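Local coordinates for aerotolerance-related membrane protein (Bacteroides fragilis, PDB 4JDU) that probably serves in the cell membrane in aerotolerance, binding calcium through the von Willebrand factor type A domain captured in this fragment, at residues A14-N19 with V114-E119. The protein carries 6 engineered substitutions. Sequence-based numbering, arbitrary orientation.
Sequences ALDISN and VITDGE. With CA (calcium ion), chain C.
A14-D16 and V114-T116 run as parallel strands, 7° apart in direction, joined by hydrogen bonds from I115 N to A14 O and D16 N to I115 O, both 2.9 Å. A14 and V114 lie on one face of the sheet, L15 and I115 on the other, where L15 CD1 comes to 4.1 Å from I115 CB. At the C-terminal ends of the strands the carboxylate of D16 ties T116 to the loop that follows D16. Its CG is anti to the backbone N (chi1 -166°), which brings D16 OD2 across to the neighbouring strand, where the anti lone pair takes a 2.6 Å bond from T116 OG1. That hydroxyl in turn accepts a hydrogen bond from G118 N, an ST turn. D16 OD1 is gripped by S18 N in an Asx turn and by S18 OG, 2.6 Å away. D16 thus acts in the second shell, orienting S18 OG, which binds calcium at 2.3 Å with S20, T89 and two waters, as in a metal-ion-dependent adhesion site (MIDAS). D117 OD2 instead pairs with S20 OG and R30, while E119 OE2 holds one metal-bound water. The strands are central in the Rossmann-like sheet, between strands 49-55 and 138-143, with helix 37-43 over L15 and I115 and helix 91-99 over V114 and T116.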
ATOM      1  N   ALA A  14       0.297   4.524   0.642  1.00 13.89           N
ATOM      2  CA  ALA A  14      -0.852   4.012   1.384  1.00 11.98           C
ATOM      3  C   ALA A  14      -0.624   2.527   1.622  1.00 12.14           C
ATOM      4  O   ALA A  14      -0.724   1.726   0.688  1.00 13.77           O
ATOM      5  CB  ALA A  14      -2.153   4.255   0.617  1.00 14.52           C
ATOM      6  N   LEU A  15      -0.289   2.177   2.861  1.00 13.83           N
ATOM      7  CA  LEU A  15       0.096   0.811   3.206  1.00 12.19           C
ATOM      8  C   LEU A  15      -1.033   0.066   3.891  1.00 12.56           C
ATOM      9  O   LEU A  15      -1.517   0.488   4.942  1.00 12.97           O
ATOM     10  CB  LEU A  15       1.326   0.814   4.114  1.00 14.34           C
ATOM     11  CG  LEU A  15       1.761  -0.533   4.713  1.00 12.97           C
ATOM     12  CD1 LEU A  15       2.239  -1.488   3.636  1.00 15.17           C
ATOM     13  CD2 LEU A  15       2.862  -0.276   5.702  1.00 14.94           C
ATOM     14  N   ASP A  16      -1.434  -1.047   3.290  1.00 14.42           N
ATOM     15  CA  ASP A  16      -2.392  -1.981   3.880  1.00 12.89           C
ATOM     16  C   ASP A  16      -1.767  -2.654   5.109  1.00 14.65           C
ATOM     17  O   ASP A  16      -0.755  -3.344   4.985  1.00 15.28           O
ATOM     18  CB  ASP A  16      -2.699  -3.043   2.814  1.00 13.42           C
ATOM     19  CG  ASP A  16      -3.916  -3.885   3.128  1.00 16.59           C
ATOM     20  OD1 ASP A  16      -4.225  -4.108   4.316  1.00 15.84           O
ATOM     21  OD2 ASP A  16      -4.555  -4.361   2.156  1.00 18.68           O
ATOM     22  N   ILE A  17      -2.359  -2.452   6.283  1.00 12.52           N
ATOM     23  CA  ILE A  17      -1.913  -3.155   7.490  1.00 14.04           C
ATOM     24  C   ILE A  17      -3.016  -4.050   8.060  1.00 14.86           C
ATOM     25  O   ILE A  17      -3.014  -4.406   9.248  1.00 15.49           O
ATOM     26  CB  ILE A  17      -1.341  -2.196   8.558  1.00 12.65           C
ATOM     27  CG1 ILE A  17      -2.406  -1.226   9.077  1.00 13.19           C
ATOM     28  CG2 ILE A  17      -0.142  -1.433   7.980  1.00 14.11           C
ATOM     29  CD1 ILE A  17      -1.958  -0.519  10.359  1.00 16.08           C
ATOM     30  N   SER A  18      -3.941  -4.439   7.184  1.00 15.36           N
ATOM     31  CA  SER A  18      -5.018  -5.343   7.570  1.00 16.30           C
ATOM     32  C   SER A  18      -4.469  -6.727   7.860  1.00 15.96           C
ATOM     33  O   SER A  18      -3.332  -7.057   7.507  1.00 15.23           O
ATOM     34  CB  SER A  18      -6.105  -5.400   6.490  1.00 20.48           C
ATOM     35  OG  SER A  18      -5.652  -6.027   5.297  1.00 19.44           O
ATOM     36  N   ASN A  19      -5.293  -7.548   8.492  1.00 17.08           N
ATOM     37  CA  ASN A  19      -4.835  -8.840   8.978  0.51 17.15           C
ATOM     38  C   ASN A  19      -4.295  -9.765   7.883  1.00 16.43           C
ATOM     39  O   ASN A  19      -3.363 -10.520   8.120  1.00 15.68           O
ATOM     40  CB  ASN A  19      -5.931  -9.532   9.789  0.51 20.36           C
ATOM     41  CG  ASN A  19      -5.459  -9.922  11.172  0.51 28.77           C
ATOM     42  OD1 ASN A  19      -4.921 -11.010  11.368  0.51 31.70           O
ATOM     43  ND2 ASN A  19      -5.627  -9.023  12.133  0.51 32.57           N
ATOM     44  N   VAL A 114      -0.189   2.660  -3.559  1.00 13.49           N
ATOM     45  CA  VAL A 114      -0.938   1.743  -2.704  1.00 13.56           C
ATOM     46  C   VAL A 114      -0.205   0.410  -2.641  1.00 12.40           C
ATOM     47  O   VAL A 114       0.116  -0.162  -3.681  1.00 14.36           O
ATOM     48  CB  VAL A 114      -2.367   1.517  -3.237  1.00 13.46           C
ATOM     49  CG1 VAL A 114      -3.161   0.654  -2.278  1.00 16.04           C
ATOM     50  CG2 VAL A 114      -3.084   2.855  -3.444  1.00 13.98           C
ATOM     51  N   ILE A 115       0.078  -0.065  -1.424  1.00 11.91           N
ATOM     52  CA  ILE A 115       0.765  -1.342  -1.214  1.00 12.51           C
ATOM     53  C   ILE A 115      -0.165  -2.285  -0.454  1.00 12.76           C
ATOM     54  O   ILE A 115      -0.528  -2.035   0.693  1.00 13.85           O
ATOM     55  CB  ILE A 115       2.102  -1.145  -0.476  1.00 14.05           C
ATOM     56  CG1 ILE A 115       2.900  -0.038  -1.176  1.00 18.03           C
ATOM     57  CG2 ILE A 115       2.895  -2.434  -0.439  1.00 17.54           C
ATOM     58  CD1 ILE A 115       4.247   0.239  -0.574  1.00 19.08           C
ATOM     59  N   THR A 116      -0.575  -3.366  -1.113  1.00 14.34           N
ATOM     60  CA  THR A 116      -1.706  -4.147  -0.635  1.00 13.66           C
ATOM     61  C   THR A 116      -1.723  -5.519  -1.285  1.00 13.86           C
ATOM     62  O   THR A 116      -1.083  -5.724  -2.310  1.00 16.20           O
ATOM     63  CB  THR A 116      -3.041  -3.408  -0.967  1.00 13.74           C
ATOM     64  OG1 THR A 116      -4.157  -4.134  -0.443  1.00 14.29           O
ATOM     65  CG2 THR A 116      -3.220  -3.229  -2.493  1.00 14.32           C
ATOM     66  N   ASP A 117      -2.464  -6.455  -0.696  1.00 15.00           N
ATOM     67  CA  ASP A 117      -2.716  -7.734  -1.355  1.00 16.69           C
ATOM     68  C   ASP A 117      -3.992  -7.640  -2.195  1.00 17.53           C
ATOM     69  O   ASP A 117      -4.398  -8.609  -2.853  1.00 21.19           O
ATOM     70  CB  ASP A 117      -2.772  -8.880  -0.341  1.00 18.09           C
ATOM     71  CG  ASP A 117      -3.756  -8.629   0.788  1.00 18.61           C
ATOM     72  OD1 ASP A 117      -4.748  -7.891   0.578  1.00 19.05           O
ATOM     73  OD2 ASP A 117      -3.540  -9.190   1.881  1.00 19.03           O
ATOM     74  N   GLY A 118      -4.623  -6.474  -2.155  1.00 19.34           N
ATOM     75  CA  GLY A 118      -5.745  -6.184  -3.029  1.00 25.36           C
ATOM     76  C   GLY A 118      -7.014  -6.911  -2.658  1.00 28.31           C
ATOM     77  O   GLY A 118      -8.025  -6.793  -3.359  1.00 34.48           O
ATOM     78  N   GLU A 119      -6.980  -7.676  -1.571  1.00 27.36           N
ATOM     79  CA  GLU A 119      -8.184  -8.326  -1.073  1.00 35.46           C
ATOM     80  C   GLU A 119      -9.143  -7.275  -0.554  1.00 44.02           C
ATOM     81  O   GLU A 119      -9.432  -7.231   0.643  1.00 35.25           O
ATOM     82  CB  GLU A 119      -7.851  -9.286   0.061  1.00 38.02           C
ATOM     83  CG  GLU A 119      -7.331 -10.615  -0.403  1.00 44.79           C
ATOM     84  CD  GLU A 119      -7.807 -11.756   0.470  1.00 47.09           C
ATOM     85  OE1 GLU A 119      -7.900 -12.892  -0.042  1.00 50.53           O
ATOM     86  OE2 GLU A 119      -8.078 -11.519   1.669  1.00 46.71           O
TER
HETATM   87 CA    CA C 302      -6.870  -7.377   3.902  0.54 16.09          CA
HETATM   88  O   HOH W   1      -8.356  -9.219   3.209  1.00 52.55           O
HETATM   89  O   HOH W   2      -7.627  -8.535   6.158  1.00 30.70           O